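Local coordinates for protein Rik1-associated factor 1 (Schizosaccharomyces pombe, PDB 4O9D) that serves in the Clr4 methyltransferase complex that contributes to establishing heterochromatin by methylating histone H3 to form H3K9me, the part described being its WD-repeat beta-propeller domain, at residues Ser157-Asn160 with Ile165-Ser168; Phe103-Ala108 with Asp140-Ala145; Phe303-Asp306 with Lys312-Ser315; Lys347-Val352 with Asp364-Asn369. All coordinates share one frame; numbering follows the deposited sequence.

Interaction 1. Residues Ser157-Asn160 with Ile165-Ser168; sequences STDN and ILTS
Leu166 N gives its hydrogen to Ser157 O (2.8 Å) in a nearly straight bond, 166° at the hydrogen, where strand 153-158 turns back through a short loop into strand 165-171. The two strands form the outer beta hairpin of a four-stranded antiparallel propeller blade, 165-171 being its edge strand. Ser157 N to Thr167 O is longer and approaches from above the carbonyl plane, while Thr158 and Ile165 form a non-hydrogen-bonded pair. Beyond the bonded amides, Ser157 OG and Thr167 OG1 meet at 2.8 Å in a hydrogen bond whose direction is open. Both side chains leave on the same face of the sheet, and their first torsions (chi1 78° and 71°), with each oxygen between its own backbone N and carbonyl carbon, turn the two hydroxyls toward each other. Thr167 CG2 lies alongside, 3.5 Å from Ser157 OG, adding a methyl contact to the polar one. On the other face, the CG2 methyl of Thr158 meets the CD1 end of Ile165 at 3.7 Å, the two side chains crossing at a slant; the Thr158 hydroxyl is used elsewhere, hydrogen-bonded to the hydroxyl of Tyr105 in the preceding blade. Past the paired residues the chain leaves the strand, and Asp159 OD1 turns to the loop amides of Ser161 and Thr162. Leu166, exposed to solvent for much of its surface, reaches back over this departing backbone: its CD1 methyl rests 3.2 Å from Asp159 N and 3.8 Å from Asp159 CB.

Interaction 2. Residues Phe103-Ala108 with Asp140-Ala145; sequences FLYTGA and DDDLLA
The seam between two successive propeller blades is bridged here by Tyr105 of strand 103-108, which reaches across to Asp142 in the loop leading into strand 144-148. Tyr105 OH donates a hydrogen bond to Asp142 OD2; the modelled 2.4 Å is unusually short, and the exact length is doubtful. The carboxylate comes to the edge of the ring, close to its plane, but the two planes are turned 38° apart; Asp142 OD1 lies in the ring plane, 3.7 Å from Tyr105 CE2. The CB bond of Asp142 does not point at the tyrosine, but with CG anti to the backbone N (chi1 -153°) the carboxylate end comes nearer. Strand 103-108 lies in the first WD repeat, and the blade that follows it supplies both Asp142 and Leu144. Asp142 OD1 returns to Lys99 N in the blade of Tyr105, so the carboxylate is held from that blade at both oxygens. Nearer the root of the ring the contact is apolar: Leu144 CD2 lies 4.0 Å from Tyr105 CB, the two side chains running alongside in opposing senses. A phenylalanine in place of Tyr105 would probably leave Asp142 OD2 and the Thr158 hydroxyl without this buried partner.

Interaction 3. Residues Phe303-Asp306 with Lys312-Ser315; sequences FVWD and KPLS
The Phe303 ring receives Pro313 at its edge, with CG of the proline near the ring plane and 3.7 Å from Phe303 CD2; the two side chains run alongside each other in the same sense. The indole of Trp305 approaches the same loop obliquely, its CD1 3.6 Å from Pro313 CA and its NE1 4.1 Å from Pro313 CG. Although the tryptophan's CB is directed away from the loop, chi1 of -67° places CG beside the backbone N, and the pyrrole end comes back to the proline. Phe274 meets the indole from strand 269-276, its ring plane inclined to it by about 40°. An alanine at Trp305 would probably remove the surface on which Pro313 and Phe274 pack, leaving each with a gap beside it. The backbones join in a classic beta bulge in the outer hairpin of a propeller blade, in the second WD repeat: Leu314 and Ser315 both face Val304. Val304 O takes the amide of Leu314, in a bond whose modelled length is doubtful, and also, weakly, that of Ser315, so one carbonyl serves two successive amides. Val304 N answers by donating to Ser315 O at 3.0 Å. Farther along, where the segments diverge, a water accepts from Asp306 N and donates to Lys312 O, spanning the gap, while the Asp306 carboxylate turns to Arg308 in a salt bridge.

Interaction 4. Residues Lys347-Val352 with Asp364-Asn369; sequences KGNLFV and DLRLNN
Leu350 and Asp364 bring the two backbones closest, 5.2 Å between their CA atoms, with no direct hydrogen bond across; residues Asp364 to Leu367 fold into a type I beta turn beside the segment that leads into strand 351-354. A water stands in for a direct link, donating to Asn349 O and accepting from Leu365 N. Asp364 and Arg366 are tied to each other within the turn. The guanidinium grips the carboxylate side-on, NE of Arg366 to OD1 of Asp364 at 3.0 Å and NH2 to OD2 at 3.2 Å, each oxygen met on its syn side; the two bonds together make a two-nitrogen salt bridge. Arg366 N also donates to Asp364 OD1, on the anti side, so that this oxygen takes two donors. The arginine chain bends at chi3 (-74°), which folds the guanidinium back onto the aspartate and presents one face to Asn349. Asn349 CB sits over that face, nearer its margin than its middle and 3.6 Å from Arg366 NH2, and the two side chains cross at about a right angle. A second water joins Asn349 ND2 to Arg366 NH1. Leu350 CD2 packs on Asp364 CB at 3.6 Å, beside the carboxylate; the apolar contact is Leu365 CD2 on Phe351 CB at 4.1 Å. Phe351 also meets the ring of Trp344 on strand 341-344. The Asp364 OD1 bond to the amide two residues on is an Asx turn, here following strand 359-363 in a propeller blade of the third WD repeat.

Overall arrangement
The four contacts lie in a beta-propeller, interactions 1 and 2 on one side of its centre and 3 and 4 on the other, with about 44 Å between the centres of 1 and 3. Interactions 1 and 3 each tie an outer hairpin by backbone bonds, the first a hairpin end at the surface, the second bulged and partly buried. Interaction 2 is buried and rests on a phenol-carboxylate bond between blades. In interaction 4, also largely buried, waters and packing join the two segments, while an ion pair stiffens the turn on its exposed side. Neighbours touch: interactions 1 and 2 meet through hydroxyls, whereas Val304 CG1 packs on Leu365 CD1 at 3.8 Å, an apolar join of interactions 3 and 4.

Interaction 1. Residues Ser157-Asn160 with Ile165-Ser168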
loop_
_atom_site.group_PDB
_atom_site.type_symbol
_atom_site.label_atom_id
_atom_site.label_comp_id
_atom_site.label_asym_id
_atom_site.label_seq_id
_atom_site.Cartn_x
_atom_site.Cartn_y
_atom_site.Cartn_z
ATOM N N SER A 157 3.958 3.896 -19.764
ATOM C CA SER A 157 3.074 2.955 -20.448
ATOM C C SER A 157 3.854 1.736 -20.915
ATOM O O SER A 157 5.078 1.801 -21.087
ATOM C CB SER A 157 2.323 3.609 -21.609
ATOM O OG SER A 157 3.141 3.745 -22.744
ATOM N N THR A 158 3.157 0.613 -21.074
ATOM C CA THR A 158 3.822 -0.650 -21.409
ATOM C C THR A 158 3.107 -1.362 -22.546
ATOM O O THR A 158 1.885 -1.315 -22.627
ATOM C CB THR A 158 3.879 -1.630 -20.180
ATOM O OG1 THR A 158 2.546 -1.985 -19.764
ATOM C CG2 THR A 158 4.619 -0.992 -19.018
ATOM N N ASP A 159 3.863 -2.031 -23.417
ATOM C CA ASP A 159 3.245 -2.847 -24.458
ATOM C C ASP A 159 2.302 -3.890 -23.870
ATOM O O ASP A 159 2.671 -4.623 -22.961
ATOM C CB ASP A 159 4.299 -3.560 -25.296
ATOM C CG ASP A 159 3.702 -4.185 -26.554
ATOM O OD1 ASP A 159 3.064 -5.260 -26.448
ATOM O OD2 ASP A 159 3.838 -3.573 -27.641
ATOM N N ASN A 160 1.086 -3.962 -24.405
ATOM C CA ASN A 160 0.049 -4.847 -23.861
ATOM C C ASN A 160 0.389 -6.326 -23.958
ATOM O O ASN A 160 -0.058 -7.134 -23.136
ATOM C CB ASN A 160 -1.284 -4.625 -24.583
ATOM C CG ASN A 160 -1.941 -3.311 -24.211
ATOM O OD1 ASN A 160 -1.379 -2.503 -23.470
ATOM N ND2 ASN A 160 -3.146 -3.087 -24.737
ATOM N N ILE A 165 8.483 -1.337 -21.697
ATOM C CA ILE A 165 8.199 0.084 -21.416
ATOM C C ILE A 165 8.220 0.915 -22.720
ATOM O O ILE A 165 9.245 0.983 -23.397
ATOM C CB ILE A 165 9.256 0.686 -20.458
ATOM C CG1 ILE A 165 9.264 -0.068 -19.123
ATOM C CG2 ILE A 165 8.997 2.194 -20.214
ATOM C CD1 ILE A 165 8.047 0.186 -18.337
ATOM N N LEU A 166 7.095 1.533 -23.062
ATOM C CA LEU A 166 6.960 2.263 -24.326
ATOM C C LEU A 166 7.144 3.783 -24.232
ATOM O O LEU A 166 7.725 4.411 -25.144
ATOM C CB LEU A 166 5.580 1.976 -24.911
ATOM C CG LEU A 166 5.403 0.501 -25.290
ATOM C CD1 LEU A 166 3.968 0.187 -25.729
ATOM C CD2 LEU A 166 6.418 0.144 -26.374
ATOM N N THR A 167 6.599 4.379 -23.171
ATOM C CA THR A 167 6.627 5.839 -23.007
ATOM C C THR A 167 6.913 6.179 -21.567
ATOM O O THR A 167 6.637 5.370 -20.682
ATOM C CB THR A 167 5.291 6.532 -23.416
ATOM O OG1 THR A 167 4.254 6.245 -22.464
ATOM C CG2 THR A 167 4.846 6.080 -24.783
ATOM N N SER A 168 7.476 7.363 -21.334
ATOM C CA SER A 168 7.589 7.887 -19.982
ATOM C C SER A 168 7.349 9.395 -19.981
ATOM O O SER A 168 7.609 10.091 -20.984
ATOM C CB SER A 168 8.956 7.553 -19.336
ATOM O OG SER A 168 10.035 8.239 -19.958
#

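Interaction 2. Residues Phe103-Ala108 with Asp140-Ala145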
loop_
_atom_site.group_PDB
_atom_site.type_symbol
_atom_site.label_atom_id
_atom_site.label_comp_id
_atom_site.label_asym_id
_atom_site.label_seq_id
_atom_site.Cartn_x
_atom_site.Cartn_y
_atom_site.Cartn_z
ATOM N N PHE A 103 1.129 -9.130 -16.639
ATOM C CA PHE A 103 2.397 -8.642 -16.110
ATOM C C PHE A 103 2.301 -8.194 -14.663
ATOM O O PHE A 103 1.220 -7.855 -14.183
ATOM C CB PHE A 103 2.902 -7.476 -16.980
ATOM C CG PHE A 103 3.115 -7.863 -18.434
ATOM C CD1 PHE A 103 4.223 -8.618 -18.808
ATOM C CD2 PHE A 103 2.199 -7.490 -19.412
ATOM C CE1 PHE A 103 4.416 -8.995 -20.144
ATOM C CE2 PHE A 103 2.385 -7.865 -20.746
ATOM C CZ PHE A 103 3.492 -8.611 -21.109
ATOM N N LEU A 104 3.449 -8.216 -13.988
ATOM C CA LEU A 104 3.585 -7.676 -12.640
ATOM C C LEU A 104 4.567 -6.493 -12.663
ATOM O O LEU A 104 5.670 -6.616 -13.186
ATOM C CB LEU A 104 4.105 -8.756 -11.690
ATOM C CG LEU A 104 4.403 -8.320 -10.249
ATOM C CD1 LEU A 104 3.116 -7.944 -9.495
ATOM C CD2 LEU A 104 5.198 -9.406 -9.465
ATOM N N TYR A 105 4.164 -5.360 -12.082
ATOM C CA TYR A 105 5.035 -4.192 -11.964
ATOM C C TYR A 105 5.598 -4.068 -10.533
ATOM O O TYR A 105 4.833 -4.117 -9.552
ATOM C CB TYR A 105 4.235 -2.925 -12.314
ATOM C CG TYR A 105 3.513 -2.965 -13.645
ATOM C CD1 TYR A 105 4.216 -3.162 -14.830
ATOM C CD2 TYR A 105 2.140 -2.770 -13.727
ATOM C CE1 TYR A 105 3.567 -3.182 -16.055
ATOM C CE2 TYR A 105 1.471 -2.787 -14.948
ATOM C CZ TYR A 105 2.194 -2.986 -16.121
ATOM O OH TYR A 105 1.559 -2.999 -17.364
ATOM N N THR A 106 6.916 -3.914 -10.395
ATOM C CA THR A 106 7.512 -3.755 -9.059
ATOM C C THR A 106 8.425 -2.540 -8.943
ATOM O O THR A 106 9.029 -2.079 -9.943
ATOM C CB THR A 106 8.349 -4.982 -8.598
ATOM O OG1 THR A 106 9.422 -5.203 -9.519
ATOM C CG2 THR A 106 7.499 -6.243 -8.472
ATOM N N GLY A 107 8.520 -2.023 -7.718
ATOM C CA GLY A 107 9.382 -0.899 -7.399
ATOM C C GLY A 107 10.273 -1.257 -6.213
ATOM O O GLY A 107 9.885 -2.022 -5.353
ATOM N N ALA A 108 11.473 -0.709 -6.156
ATOM C CA ALA A 108 12.361 -1.054 -5.062
ATOM C C ALA A 108 13.383 0.036 -4.747
ATOM O O ALA A 108 13.489 1.067 -5.434
ATOM C CB ALA A 108 13.092 -2.391 -5.367
ATOM N N ASP A 140 -7.047 2.888 -14.901
ATOM C CA ASP A 140 -7.991 1.953 -15.507
ATOM C C ASP A 140 -7.453 1.420 -16.828
ATOM O O ASP A 140 -7.798 0.309 -17.221
ATOM C CB ASP A 140 -9.347 2.613 -15.766
ATOM C CG ASP A 140 -10.096 2.947 -14.486
ATOM O OD1 ASP A 140 -9.745 2.393 -13.409
ATOM O OD2 ASP A 140 -11.046 3.755 -14.580
ATOM N N ASP A 141 -6.622 2.211 -17.510
ATOM C CA ASP A 141 -6.045 1.785 -18.795
ATOM C C ASP A 141 -4.594 1.324 -18.669
ATOM O O ASP A 141 -3.824 1.432 -19.631
ATOM C CB ASP A 141 -6.123 2.915 -19.839
ATOM C CG ASP A 141 -7.546 3.170 -20.322
ATOM O OD1 ASP A 141 -8.418 2.306 -20.084
ATOM O OD2 ASP A 141 -7.797 4.231 -20.945
ATOM N N ASP A 142 -4.227 0.824 -17.489
ATOM C CA ASP A 142 -2.908 0.235 -17.242
ATOM C C ASP A 142 -1.719 1.220 -17.349
ATOM O O ASP A 142 -0.581 0.783 -17.524
ATOM C CB ASP A 142 -2.656 -0.984 -18.166
ATOM C CG ASP A 142 -1.674 -2.005 -17.540
ATOM O OD1 ASP A 142 -1.919 -2.400 -16.374
ATOM O OD2 ASP A 142 -0.663 -2.408 -18.190
ATOM N N LEU A 143 -1.972 2.524 -17.242
ATOM C CA LEU A 143 -0.894 3.508 -17.127
ATOM C C LEU A 143 -0.318 3.398 -15.724
ATOM O O LEU A 143 -1.067 3.348 -14.733
ATOM C CB LEU A 143 -1.419 4.926 -17.368
ATOM C CG LEU A 143 -0.413 6.070 -17.554
ATOM C CD1 LEU A 143 0.518 5.858 -18.797
ATOM C CD2 LEU A 143 -1.175 7.408 -17.655
ATOM N N LEU A 144 1.004 3.350 -15.626
ATOM C CA LEU A 144 1.649 3.147 -14.326
ATOM C C LEU A 144 2.237 4.454 -13.752
ATOM O O LEU A 144 3.067 5.099 -14.401
ATOM C CB LEU A 144 2.727 2.079 -14.459
ATOM C CG LEU A 144 3.491 1.709 -13.186
ATOM C CD1 LEU A 144 2.599 0.977 -12.248
ATOM C CD2 LEU A 144 4.729 0.867 -13.527
ATOM N N ALA A 145 1.788 4.865 -12.564
ATOM C CA ALA A 145 2.356 6.054 -11.936
ATOM C C ALA A 145 3.389 5.642 -10.912
ATOM O O ALA A 145 3.221 4.647 -10.188
ATOM C CB ALA A 145 1.265 6.948 -11.323
#

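Interaction 3. Residues Phe303-Asp306 with Lys312-Ser315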
loop_
_atom_site.group_PDB
_atom_site.type_symbol
_atom_site.label_atom_id
_atom_site.label_comp_id
_atom_site.label_asym_id
_atom_site.label_seq_id
_atom_site.Cartn_x
_atom_site.Cartn_y
_atom_site.Cartn_z
ATOM N N PHE A 303 -8.076 5.947 15.622
ATOM C CA PHE A 303 -9.155 6.903 15.886
ATOM C C PHE A 303 -10.185 6.821 14.754
ATOM O O PHE A 303 -9.811 6.658 13.605
ATOM C CB PHE A 303 -8.610 8.338 16.034
ATOM C CG PHE A 303 -7.940 8.601 17.368
ATOM C CD1 PHE A 303 -6.650 8.194 17.600
ATOM C CD2 PHE A 303 -8.627 9.244 18.392
ATOM C CE1 PHE A 303 -6.033 8.427 18.803
ATOM C CE2 PHE A 303 -8.019 9.471 19.607
ATOM C CZ PHE A 303 -6.712 9.064 19.809
ATOM N N VAL A 304 -11.468 6.917 15.093
ATOM C CA VAL A 304 -12.548 6.903 14.105
ATOM C C VAL A 304 -13.460 8.109 14.276
ATOM O O VAL A 304 -13.780 8.461 15.407
ATOM C CB VAL A 304 -13.406 5.673 14.240
ATOM C CG1 VAL A 304 -14.464 5.656 13.117
ATOM C CG2 VAL A 304 -12.518 4.405 14.190
ATOM N N TRP A 305 -13.878 8.715 13.153
ATOM C CA TRP A 305 -14.755 9.883 13.157
ATOM C C TRP A 305 -15.959 9.630 12.272
ATOM O O TRP A 305 -15.866 8.974 11.248
ATOM C CB TRP A 305 -14.042 11.127 12.579
ATOM C CG TRP A 305 -12.916 11.666 13.374
ATOM C CD1 TRP A 305 -12.995 12.570 14.399
ATOM C CD2 TRP A 305 -11.525 11.365 13.211
ATOM N NE1 TRP A 305 -11.739 12.835 14.885
ATOM C CE2 TRP A 305 -10.820 12.118 14.169
ATOM C CE3 TRP A 305 -10.808 10.534 12.344
ATOM C CZ2 TRP A 305 -9.430 12.071 14.289
ATOM C CZ3 TRP A 305 -9.420 10.484 12.462
ATOM C CH2 TRP A 305 -8.748 11.243 13.434
ATOM N N ASP A 306 -17.093 10.177 12.677
ATOM C CA ASP A 306 -18.270 10.270 11.845
ATOM C C ASP A 306 -18.146 11.588 11.122
ATOM O O ASP A 306 -18.152 12.640 11.752
ATOM C CB ASP A 306 -19.503 10.304 12.759
ATOM C CG ASP A 306 -20.803 10.516 12.008
ATOM O OD1 ASP A 306 -20.808 10.960 10.839
ATOM O OD2 ASP A 306 -21.847 10.220 12.609
ATOM N N LYS A 312 -15.215 15.575 17.401
ATOM C CA LYS A 312 -14.499 14.635 18.261
ATOM C C LYS A 312 -14.593 13.219 17.690
ATOM O O LYS A 312 -15.554 12.876 16.991
ATOM C CB LYS A 312 -15.085 14.628 19.682
ATOM C CG LYS A 312 -15.257 15.997 20.342
ATOM C CD LYS A 312 -13.968 16.480 21.010
ATOM C CE LYS A 312 -14.170 17.820 21.722
ATOM N NZ LYS A 312 -12.872 18.507 22.016
ATOM N N PRO A 313 -13.610 12.381 18.017
ATOM C CA PRO A 313 -13.611 10.980 17.592
ATOM C C PRO A 313 -14.927 10.314 17.948
ATOM O O PRO A 313 -15.549 10.664 18.938
ATOM C CB PRO A 313 -12.487 10.364 18.428
ATOM C CG PRO A 313 -11.585 11.490 18.736
ATOM C CD PRO A 313 -12.487 12.677 18.924
ATOM N N LEU A 314 -15.367 9.366 17.144
ATOM C CA LEU A 314 -16.536 8.594 17.505
ATOM C C LEU A 314 -16.095 7.434 18.387
ATOM O O LEU A 314 -16.821 6.983 19.281
ATOM C CB LEU A 314 -17.199 8.066 16.249
ATOM C CG LEU A 314 -18.123 6.882 16.452
ATOM C CD1 LEU A 314 -19.313 7.273 17.314
ATOM C CD2 LEU A 314 -18.548 6.379 15.082
ATOM N N SER A 315 -14.897 6.928 18.118
ATOM C CA SER A 315 -14.406 5.796 18.875
ATOM C C SER A 315 -12.901 5.692 18.766
ATOM O O SER A 315 -12.268 6.345 17.927
ATOM C CB SER A 315 -15.040 4.506 18.361
ATOM O OG SER A 315 -14.756 3.442 19.254
HETATM O O HOH W 1 -17.118 12.025 15.188
#

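Interaction 4. Residues Lys347-Val352 with Asp364-Asn369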
loop_
_atom_site.group_PDB
_atom_site.type_symbol
_atom_site.label_atom_id
_atom_site.label_comp_id
_atom_site.label_asym_id
_atom_site.label_seq_id
_atom_site.Cartn_x
_atom_site.Cartn_y
_atom_site.Cartn_z
ATOM N N LYS A 347 -16.784 -5.371 0.026
ATOM C CA LYS A 347 -18.154 -5.806 -0.187
ATOM C C LYS A 347 -18.957 -5.877 1.128
ATOM O O LYS A 347 -20.135 -6.208 1.103
ATOM C CB LYS A 347 -18.158 -7.166 -0.901
ATOM C CG LYS A 347 -17.367 -7.164 -2.221
ATOM C CD LYS A 347 -16.663 -8.491 -2.482
ATOM C CE LYS A 347 -17.660 -9.618 -2.700
ATOM N NZ LYS A 347 -17.250 -10.525 -3.819
ATOM N N GLY A 348 -18.328 -5.525 2.254
ATOM C CA GLY A 348 -18.970 -5.583 3.558
ATOM C C GLY A 348 -18.905 -4.270 4.330
ATOM O O GLY A 348 -18.628 -3.213 3.756
ATOM N N ASN A 349 -19.160 -4.341 5.635
ATOM C CA ASN A 349 -19.097 -3.165 6.501
ATOM C C ASN A 349 -18.189 -3.311 7.725
ATOM O O ASN A 349 -18.075 -2.399 8.536
ATOM C CB ASN A 349 -20.507 -2.750 6.912
ATOM C CG ASN A 349 -21.294 -2.164 5.756
ATOM O OD1 ASN A 349 -20.845 -1.214 5.093
ATOM N ND2 ASN A 349 -22.453 -2.742 5.482
ATOM N N LEU A 350 -17.499 -4.431 7.843
ATOM C CA LEU A 350 -16.581 -4.604 8.966
ATOM C C LEU A 350 -15.206 -3.972 8.692
ATOM O O LEU A 350 -14.736 -3.940 7.549
ATOM C CB LEU A 350 -16.400 -6.087 9.279
ATOM C CG LEU A 350 -17.644 -6.762 9.859
ATOM C CD1 LEU A 350 -17.397 -8.221 10.133
ATOM C CD2 LEU A 350 -18.099 -6.052 11.128
ATOM N N PHE A 351 -14.572 -3.489 9.755
ATOM C CA PHE A 351 -13.247 -2.882 9.672
ATOM C C PHE A 351 -12.267 -3.859 10.323
ATOM O O PHE A 351 -12.600 -4.530 11.309
ATOM C CB PHE A 351 -13.263 -1.525 10.396
ATOM C CG PHE A 351 -11.954 -0.752 10.324
ATOM C CD1 PHE A 351 -11.395 -0.395 9.096
ATOM C CD2 PHE A 351 -11.324 -0.331 11.488
ATOM C CE1 PHE A 351 -10.211 0.324 9.046
ATOM C CE2 PHE A 351 -10.152 0.418 11.453
ATOM C CZ PHE A 351 -9.586 0.746 10.216
ATOM N N VAL A 352 -11.083 -3.966 9.742
ATOM C CA VAL A 352 -10.084 -4.900 10.203
ATOM C C VAL A 352 -8.709 -4.251 10.358
ATOM O O VAL A 352 -8.151 -3.670 9.404
ATOM C CB VAL A 352 -9.952 -6.102 9.225
ATOM C CG1 VAL A 352 -8.963 -7.108 9.766
ATOM C CG2 VAL A 352 -11.305 -6.740 8.982
ATOM N N ASP A 364 -16.982 -3.533 14.272
ATOM C CA ASP A 364 -18.180 -2.972 13.618
ATOM C C ASP A 364 -18.520 -1.616 14.244
ATOM O O ASP A 364 -18.978 -1.543 15.383
ATOM C CB ASP A 364 -19.387 -3.888 13.726
ATOM C CG ASP A 364 -20.518 -3.461 12.804
ATOM O OD1 ASP A 364 -20.670 -2.239 12.557
ATOM O OD2 ASP A 364 -21.235 -4.344 12.295
ATOM N N LEU A 365 -18.280 -0.549 13.492
ATOM C CA LEU A 365 -18.372 0.819 14.033
ATOM C C LEU A 365 -19.816 1.244 14.289
ATOM O O LEU A 365 -20.089 2.297 14.882
ATOM C CB LEU A 365 -17.672 1.797 13.083
ATOM C CG LEU A 365 -16.161 1.882 13.308
ATOM C CD1 LEU A 365 -15.872 2.542 14.676
ATOM C CD2 LEU A 365 -15.495 0.521 13.230
ATOM N N ARG A 366 -20.745 0.407 13.870
ATOM C CA ARG A 366 -22.153 0.700 14.076
ATOM C C ARG A 366 -22.645 0.130 15.435
ATOM O O ARG A 366 -23.797 0.331 15.828
ATOM C CB ARG A 366 -22.954 0.140 12.900
ATOM C CG ARG A 366 -22.405 0.575 11.523
ATOM C CD ARG A 366 -23.055 -0.193 10.374
ATOM N NE ARG A 366 -22.582 -1.578 10.280
ATOM C CZ ARG A 366 -23.182 -2.531 9.563
ATOM N NH1 ARG A 366 -24.289 -2.264 8.876
ATOM N NH2 ARG A 366 -22.690 -3.756 9.532
ATOM N N LEU A 367 -21.763 -0.555 16.163
ATOM C CA LEU A 367 -22.117 -1.059 17.501
ATOM C C LEU A 367 -21.553 -0.188 18.618
ATOM O O LEU A 367 -20.501 0.419 18.462
ATOM C CB LEU A 367 -21.605 -2.473 17.696
ATOM C CG LEU A 367 -22.129 -3.561 16.759
ATOM C CD1 LEU A 367 -21.547 -4.898 17.200
ATOM C CD2 LEU A 367 -23.647 -3.621 16.749
ATOM N N ASN A 368 -22.233 -0.156 19.767
ATOM C CA ASN A 368 -21.809 0.714 20.853
ATOM C C ASN A 368 -20.421 0.347 21.403
ATOM O O ASN A 368 -19.663 1.202 21.858
ATOM C CB ASN A 368 -22.847 0.700 21.967
ATOM C CG ASN A 368 -22.538 1.701 23.047
ATOM O OD1 ASN A 368 -22.691 2.905 22.842
ATOM N ND2 ASN A 368 -22.087 1.215 24.206
ATOM N N ASN A 369 -20.111 -0.940 21.396
ATOM C CA ASN A 369 -18.741 -1.387 21.550
ATOM C C ASN A 369 -18.397 -2.041 20.235
ATOM O O ASN A 369 -18.963 -3.077 19.901
ATOM C CB ASN A 369 -18.572 -2.415 22.671
ATOM C CG ASN A 369 -17.130 -2.909 22.779
ATOM O OD1 ASN A 369 -16.311 -2.712 21.862
ATOM N ND2 ASN A 369 -16.804 -3.538 23.899
HETATM O O HOH W 2 -18.762 -0.864 10.617
HETATM O O HOH W 3 -23.963 -4.466 7.034
#